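Local coordinates for protein acetylxylan esterase / glucomannan deacetylase (Cellvibrio japonicus, PDB 2W9X) that removes acetyl groups from plant cell wall polysaccharides, deacetylating xylan and, with a large preference, glucomannan, at residues E300-V305 with Q322-G327; K275-L280 with G315-V320; F289-S294 with G306-Q311. All coordinates share one frame; numbering follows the deposited sequence.

Contact 1 (E300-V305 with Q322-G327); sequences EIAEQV and QIVFKG
Q322 reaches from strand 320-325 to A302 and V305 on the first turns of helix 300-314, joining the helix and second strand of a beta-alpha-beta unit in the parallel sheet of the SGNH (GDSL) hydrolase fold. The short segments run antiparallel, at 174° with axes 9.6 Å apart, as expected where a crossover helix leads back to the start of the next strand. The Q322 chain is extended, with CG anti to the backbone N (chi1 176°), and this length carries its amide across to the helix. There NE2 donates to A302 O at 2.9 Å. The acceptor lies nearly in the amide plane of Q322, whereas the donor is tilted slightly from the carbonyl plane of A302. G306 N, one turn on, lies 2.9 Å from that same A302 O, so the strand side chain comes to a carbonyl already approached by the helix backbone. V305 lies across the glutamine chain: its CG1, the branch anti to its own backbone N, is 3.6 Å from Q322 NE2 and also meets CG and CD. Methyl contact on the chain and a bond at its end together restrict how the amide can turn. Beyond the amide, the apolar part is slight, with A302 CB 4.1 Å from V324 CG2. On the helix itself, Q304 NE2 bonds to E300 O at 3.3 Å, in the carbonyl plane and on a lone pair. E300 is held by a salt bridge to R262 and a hydrogen bond to H266, while Q322 and V324 also pack on A310 and K313 of the second subunit. The bond from Q322 NE2 to A302 O is moderately bent, its N-H...O angle being 152°.

Contact 2 (K275-L280 with G315-V320); sequences KFVKQL and GGLHQV
The connection from helix 300-314 into strand 320-325, the last link of a beta-alpha-beta unit, meets helix 262-283 where L317 lies against V277 and K278. L317 is the centre of this small contact, which buries 145 Å² in all. Its CG stands anti to the backbone N (chi1 -162°), and from there both methyls approach the helix: CD1 is 4.1 Å from V277 CG1, and CD2 is 4.2 Å from the same methyl. The valine thus offers one branch, CG1, to the two ends of the leucine fork, the two side chains lying at a slant to one another. CD1 also reaches the helix backbone, 4.1 Å from K278 CA, and brushes the first part of the lysine chain, with CG of K278 4.3 Å away. Beyond that point the extended lysine is exposed, which marks the outer border of the contact. Inward, V277 also packs on I242, F289 and L312, so the apolar side continues into the layer between helix and sheet. The chain leaves the preceding helix through G316, whose positive phi of 103° belongs to a Schellman motif. L317 follows directly, and Q319 then centres an inverse gamma turn closed by a weak bond from V320 N to H318 O at 2.8 Å. H318 packs on V324 of the second subunit. A glycine at positive phi with an apolar residue directly after it is the usual form of a Schellman C-cap, here at the turn into the outermost strand, within this chain, of the parallel sheet.

Contact 3 (F289-S294 with G306-Q311); sequences FILMNS and GKVVAQ
L291, on strand 288-294, meets V308 and V309 of helix 300-314 through a single methyl group. CD1 of L291 is 3.8 Å from V308 CG1 and 4.0 Å from V309 CG2, so it touches one methyl from each of two successive helix residues. The torsions account for this reach: CG is anti to the carbonyl carbon (chi1 -49°) and CD1 is anti to CA (chi2 -165°), an extended chain directed at the helix. The approaches differ, V308 standing roughly perpendicular to the leucine and V309 running alongside it in the opposite sense. With the closest CA atoms, those of L291 and V309, 8.0 Å apart, the side chains alone bridge the gap, and only 96 Å² is buried. This purely apolar core contrasts with the solvent side of the helix, where Q311 is exposed and the partly exposed K307 bonds through NZ to OE1 of Q304. The second subunit covers part of the helix as well: K307 packs on its E303 and the buried A310 on its A302. L291 is further surrounded by V305, Y273 and V320. The contact lies between the central sheet and one of the helix layers of the alpha/beta/alpha sandwich: strand 288-294 lies between strands 239-243 and 320-325, L291 turns toward helices 300-314 and 262-283, and its neighbours I290 and M292 pack on helix 339-354.

All three contacts are buried at heart and lie around one beta-alpha-beta unit. Contacts 1 and 3 share helix 300-314, with centres 8 Å apart, and reach neighbouring strands that are probably joined by hydrogen bonds from I323 N to L291 O and from F325 N to N293 O. Contact 1 is the polar one, a side-chain amide against a helix carbonyl; contacts 2 and 3 rest on aliphatic groups. Contact 2, whose lysine is exposed, brings in helix 262-283 and encloses contact 3 in sequence, touching it where V320 CG2 packs on L291 CG. Each contact also has residues that reach the second subunit, from the helix, the strand and the loop alike.

Contact 1 (E300-V305 with Q322-G327)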
# COMPACT_ATOMS: atom_id res chain seq x y z
N GLU B 300 15.97 -9.40 -1.25
CA GLU B 300 15.65 -9.82 -2.63
C GLU B 300 14.15 -10.05 -2.81
O GLU B 300 13.57 -9.67 -3.84
CB GLU B 300 16.43 -11.07 -3.06
CG GLU B 300 16.05 -11.60 -4.46
CD GLU B 300 16.90 -12.77 -4.92
OE1 GLU B 300 17.28 -13.60 -4.08
OE2 GLU B 300 17.18 -12.85 -6.13
N ILE B 301 13.52 -10.66 -1.81
CA ILE B 301 12.10 -10.96 -1.90
C ILE B 301 11.26 -9.68 -1.90
O ILE B 301 10.41 -9.47 -2.79
CB ILE B 301 11.61 -11.88 -0.76
CG1 ILE B 301 12.40 -13.21 -0.72
CG2 ILE B 301 10.12 -12.14 -0.91
CD1 ILE B 301 12.45 -13.83 0.72
N ALA B 302 11.48 -8.84 -0.91
CA ALA B 302 10.76 -7.56 -0.82
C ALA B 302 10.91 -6.74 -2.12
O ALA B 302 9.95 -6.13 -2.60
CB ALA B 302 11.25 -6.75 0.39
N GLU B 303 12.12 -6.72 -2.68
CA GLU B 303 12.35 -5.95 -3.90
C GLU B 303 11.51 -6.42 -5.09
O GLU B 303 10.97 -5.58 -5.83
CB GLU B 303 13.83 -5.89 -4.29
CG GLU B 303 13.99 -5.08 -5.63
CD GLU B 303 15.34 -4.44 -5.82
OE1 GLU B 303 15.78 -3.66 -4.94
OE2 GLU B 303 15.96 -4.70 -6.87
N GLN B 304 11.39 -7.73 -5.28
CA GLN B 304 10.62 -8.23 -6.43
C GLN B 304 9.15 -7.92 -6.25
O GLN B 304 8.47 -7.59 -7.22
CB GLN B 304 10.80 -9.73 -6.68
CG GLN B 304 12.26 -10.21 -6.77
CD GLN B 304 13.16 -9.26 -7.55
OE1 GLN B 304 12.87 -8.92 -8.69
NE2 GLN B 304 14.25 -8.84 -6.92
N VAL B 305 8.67 -8.04 -5.02
CA VAL B 305 7.29 -7.68 -4.71
C VAL B 305 7.04 -6.17 -4.95
O VAL B 305 5.95 -5.80 -5.41
CB VAL B 305 6.89 -8.18 -3.29
CG1 VAL B 305 5.50 -7.72 -2.90
CG2 VAL B 305 6.96 -9.72 -3.26
N GLN B 322 1.93 -3.31 -0.35
CA GLN B 322 2.93 -4.23 0.16
C GLN B 322 3.06 -4.11 1.67
O GLN B 322 2.97 -3.00 2.22
CB GLN B 322 4.27 -3.93 -0.52
CG GLN B 322 5.48 -4.76 -0.02
CD GLN B 322 6.72 -4.52 -0.84
OE1 GLN B 322 6.91 -3.42 -1.38
NE2 GLN B 322 7.60 -5.53 -0.94
N ILE B 323 3.24 -5.25 2.33
CA ILE B 323 3.67 -5.31 3.74
C ILE B 323 4.96 -6.12 3.80
O ILE B 323 5.06 -7.22 3.21
CB ILE B 323 2.58 -5.91 4.68
CG1 ILE B 323 1.39 -4.94 4.81
CG2 ILE B 323 3.18 -6.26 6.07
CD1 ILE B 323 0.24 -5.48 5.70
N VAL B 324 5.97 -5.52 4.43
CA VAL B 324 7.23 -6.23 4.72
C VAL B 324 7.33 -6.43 6.22
O VAL B 324 7.35 -5.45 6.99
CB VAL B 324 8.46 -5.45 4.22
CG1 VAL B 324 9.73 -6.21 4.54
CG2 VAL B 324 8.33 -5.17 2.71
N PHE B 325 7.37 -7.69 6.65
CA PHE B 325 7.40 -7.95 8.09
C PHE B 325 8.82 -8.19 8.58
O PHE B 325 9.69 -8.66 7.82
CB PHE B 325 6.42 -9.06 8.53
CG PHE B 325 6.65 -10.40 7.86
CD1 PHE B 325 7.64 -11.27 8.31
CD2 PHE B 325 5.83 -10.81 6.81
CE1 PHE B 325 7.83 -12.52 7.70
CE2 PHE B 325 6.01 -12.06 6.20
CZ PHE B 325 7.00 -12.89 6.65
N LYS B 326 9.05 -7.83 9.84
CA LYS B 326 10.37 -7.78 10.45
C LYS B 326 10.30 -8.24 11.91
O LYS B 326 9.23 -8.19 12.54
CB LYS B 326 10.91 -6.34 10.46
CG LYS B 326 10.91 -5.61 9.09
CD LYS B 326 11.32 -4.15 9.27
CE LYS B 326 12.76 -3.99 9.82
NZ LYS B 326 13.70 -4.84 9.04
N GLY B 327 11.43 -8.70 12.43
CA GLY B 327 11.60 -8.88 13.88
C GLY B 327 10.91 -10.10 14.45
O GLY B 327 10.43 -10.06 15.59

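Contact 2 (K275-L280 with G315-V320)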
# COMPACT_ATOMS: atom_id res chain seq x y z
N LYS B 275 0.25 -11.41 -13.20
CA LYS B 275 -0.80 -12.15 -13.93
C LYS B 275 -1.85 -12.70 -12.96
O LYS B 275 -3.06 -12.59 -13.19
CB LYS B 275 -0.18 -13.29 -14.73
CG LYS B 275 -1.06 -13.92 -15.81
CD LYS B 275 -0.60 -15.34 -16.08
CE LYS B 275 -1.17 -15.90 -17.36
NZ LYS B 275 -0.71 -17.31 -17.52
N PHE B 276 -1.36 -13.28 -11.86
CA PHE B 276 -2.22 -13.90 -10.84
C PHE B 276 -3.20 -12.93 -10.18
O PHE B 276 -4.40 -13.19 -10.09
CB PHE B 276 -1.35 -14.57 -9.77
CG PHE B 276 -2.15 -15.33 -8.72
CD1 PHE B 276 -3.12 -16.27 -9.10
CD2 PHE B 276 -1.91 -15.12 -7.37
CE1 PHE B 276 -3.84 -16.98 -8.13
CE2 PHE B 276 -2.63 -15.82 -6.39
CZ PHE B 276 -3.59 -16.76 -6.77
N VAL B 277 -2.67 -11.80 -9.72
CA VAL B 277 -3.48 -10.79 -9.05
C VAL B 277 -4.53 -10.24 -10.02
O VAL B 277 -5.69 -10.07 -9.64
CB VAL B 277 -2.59 -9.66 -8.47
CG1 VAL B 277 -3.45 -8.47 -8.01
CG2 VAL B 277 -1.70 -10.20 -7.31
N LYS B 278 -4.12 -9.97 -11.27
CA LYS B 278 -5.08 -9.57 -12.32
C LYS B 278 -6.21 -10.58 -12.52
O LYS B 278 -7.36 -10.19 -12.64
CB LYS B 278 -4.40 -9.30 -13.66
CG LYS B 278 -3.47 -8.09 -13.68
CD LYS B 278 -2.90 -7.99 -15.08
CE LYS B 278 -1.83 -6.93 -15.18
NZ LYS B 278 -1.30 -6.87 -16.57
N GLN B 279 -5.88 -11.87 -12.53
CA GLN B 279 -6.91 -12.90 -12.69
C GLN B 279 -7.87 -12.88 -11.51
O GLN B 279 -9.08 -12.93 -11.69
CB GLN B 279 -6.29 -14.30 -12.82
CG GLN B 279 -5.30 -14.48 -13.97
CD GLN B 279 -4.63 -15.87 -13.99
OE1 GLN B 279 -4.18 -16.37 -12.94
NE2 GLN B 279 -4.54 -16.47 -15.17
N LEU B 280 -7.33 -12.82 -10.29
CA LEU B 280 -8.15 -12.73 -9.08
C LEU B 280 -9.07 -11.52 -9.11
O LEU B 280 -10.23 -11.61 -8.73
CB LEU B 280 -7.26 -12.65 -7.83
CG LEU B 280 -6.48 -13.89 -7.40
CD1 LEU B 280 -5.56 -13.58 -6.21
CD2 LEU B 280 -7.44 -15.01 -7.04
N GLY B 315 -0.47 -0.76 -14.59
CA GLY B 315 -1.48 -1.33 -15.48
C GLY B 315 -2.90 -0.94 -15.12
O GLY B 315 -3.85 -1.32 -15.82
N GLY B 316 -3.08 -0.20 -14.03
CA GLY B 316 -4.41 0.29 -13.69
C GLY B 316 -5.11 -0.44 -12.55
O GLY B 316 -6.28 -0.18 -12.29
N LEU B 317 -4.41 -1.36 -11.89
CA LEU B 317 -4.94 -2.07 -10.73
C LEU B 317 -4.34 -1.47 -9.48
O LEU B 317 -3.27 -1.87 -9.02
CB LEU B 317 -4.62 -3.58 -10.80
CG LEU B 317 -5.45 -4.53 -9.91
CD1 LEU B 317 -5.46 -5.92 -10.53
CD2 LEU B 317 -4.94 -4.60 -8.47
N HIS B 318 -5.03 -0.48 -8.93
CA HIS B 318 -4.42 0.33 -7.91
C HIS B 318 -4.65 -0.20 -6.50
O HIS B 318 -3.91 0.17 -5.59
CB HIS B 318 -4.86 1.79 -8.07
CG HIS B 318 -4.66 2.33 -9.46
ND1 HIS B 318 -3.41 2.62 -9.98
CD2 HIS B 318 -5.56 2.67 -10.42
CE1 HIS B 318 -3.56 3.10 -11.20
NE2 HIS B 318 -4.85 3.15 -11.49
N GLN B 319 -5.64 -1.08 -6.32
CA GLN B 319 -6.00 -1.56 -4.96
C GLN B 319 -5.07 -2.67 -4.47
O GLN B 319 -5.47 -3.78 -4.14
CB GLN B 319 -7.50 -1.95 -4.87
CG GLN B 319 -7.97 -3.07 -5.82
CD GLN B 319 -8.45 -2.56 -7.16
OE1 GLN B 319 -7.67 -2.03 -7.96
NE2 GLN B 319 -9.75 -2.73 -7.44
N VAL B 320 -3.78 -2.34 -4.43
CA VAL B 320 -2.77 -3.29 -4.02
C VAL B 320 -1.72 -2.55 -3.18
O VAL B 320 -1.35 -1.40 -3.47
CB VAL B 320 -2.20 -4.10 -5.24
CG1 VAL B 320 -1.63 -3.17 -6.31
CG2 VAL B 320 -1.19 -5.19 -4.80

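Contact 3 (F289-S294 with G306-Q311)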
# COMPACT_ATOMS: atom_id res chain seq x y z
N PHE B 289 -5.95 -6.04 -2.33
CA PHE B 289 -4.86 -6.99 -2.22
C PHE B 289 -3.74 -6.47 -1.31
O PHE B 289 -3.38 -5.29 -1.36
CB PHE B 289 -4.29 -7.33 -3.61
CG PHE B 289 -5.27 -8.01 -4.53
CD1 PHE B 289 -5.41 -9.38 -4.53
CD2 PHE B 289 -6.06 -7.26 -5.41
CE1 PHE B 289 -6.33 -10.01 -5.39
CE2 PHE B 289 -6.96 -7.87 -6.28
CZ PHE B 289 -7.10 -9.25 -6.26
N ILE B 290 -3.19 -7.37 -0.50
CA ILE B 290 -2.03 -7.05 0.33
C ILE B 290 -0.95 -8.09 0.06
O ILE B 290 -1.14 -9.27 0.31
CB ILE B 290 -2.37 -7.00 1.83
CG1 ILE B 290 -3.41 -5.90 2.11
CG2 ILE B 290 -1.10 -6.76 2.68
CD1 ILE B 290 -3.92 -5.86 3.54
N LEU B 291 0.19 -7.63 -0.45
CA LEU B 291 1.28 -8.54 -0.77
C LEU B 291 2.29 -8.47 0.36
O LEU B 291 2.89 -7.42 0.60
CB LEU B 291 1.90 -8.17 -2.13
CG LEU B 291 0.90 -7.97 -3.28
CD1 LEU B 291 1.64 -7.99 -4.63
CD2 LEU B 291 -0.25 -9.02 -3.28
N MET B 292 2.42 -9.57 1.08
CA MET B 292 3.09 -9.60 2.38
C MET B 292 4.33 -10.49 2.35
O MET B 292 4.23 -11.66 1.99
CB MET B 292 2.07 -10.10 3.42
CG MET B 292 2.59 -10.24 4.83
SD MET B 292 1.16 -10.52 5.89
CE MET B 292 2.01 -10.75 7.45
N ASN B 293 5.50 -9.94 2.69
CA ASN B 293 6.75 -10.70 2.67
C ASN B 293 7.72 -10.30 3.78
O ASN B 293 7.54 -9.29 4.45
CB ASN B 293 7.48 -10.65 1.30
CG ASN B 293 6.64 -11.23 0.16
OD1 ASN B 293 6.81 -12.40 -0.25
ND2 ASN B 293 5.76 -10.39 -0.39
N SER B 294 8.75 -11.11 3.96
CA SER B 294 9.77 -10.91 4.99
C SER B 294 10.82 -9.91 4.51
O SER B 294 10.88 -9.56 3.30
CB SER B 294 10.50 -12.22 5.27
OG SER B 294 11.35 -12.51 4.16
N GLY B 306 8.04 -5.32 -4.66
CA GLY B 306 7.93 -3.89 -4.97
C GLY B 306 7.69 -3.64 -6.46
O GLY B 306 6.90 -2.75 -6.85
N LYS B 307 8.35 -4.45 -7.29
CA LYS B 307 8.21 -4.36 -8.76
C LYS B 307 6.82 -4.83 -9.20
O LYS B 307 6.23 -4.26 -10.12
CB LYS B 307 9.26 -5.22 -9.46
CG LYS B 307 10.74 -4.83 -9.28
CD LYS B 307 11.61 -5.86 -10.03
CE LYS B 307 13.10 -5.80 -9.69
NZ LYS B 307 13.86 -6.91 -10.38
N VAL B 308 6.32 -5.89 -8.54
CA VAL B 308 4.97 -6.41 -8.78
C VAL B 308 3.90 -5.35 -8.47
O VAL B 308 3.02 -5.09 -9.29
CB VAL B 308 4.70 -7.71 -7.97
CG1 VAL B 308 3.24 -8.18 -8.10
CG2 VAL B 308 5.62 -8.82 -8.46
N VAL B 309 3.98 -4.74 -7.30
CA VAL B 309 3.00 -3.71 -6.92
C VAL B 309 3.03 -2.55 -7.93
O VAL B 309 1.97 -2.05 -8.37
CB VAL B 309 3.27 -3.17 -5.48
CG1 VAL B 309 2.31 -2.01 -5.17
CG2 VAL B 309 3.10 -4.28 -4.46
N ALA B 310 4.23 -2.14 -8.31
CA ALA B 310 4.40 -1.05 -9.28
C ALA B 310 3.83 -1.34 -10.66
O ALA B 310 3.20 -0.46 -11.27
CB ALA B 310 5.87 -0.63 -9.37
N GLN B 311 4.02 -2.57 -11.13
CA GLN B 311 3.53 -3.02 -12.43
C GLN B 311 2.03 -3.22 -12.45
O GLN B 311 1.39 -3.05 -13.49
CB GLN B 311 4.25 -4.29 -12.86
CG GLN B 311 5.52 -4.01 -13.63
CD GLN B 311 6.19 -5.24 -14.15
OE1 GLN B 311 7.39 -5.24 -14.45
NE2 GLN B 311 5.44 -6.32 -14.28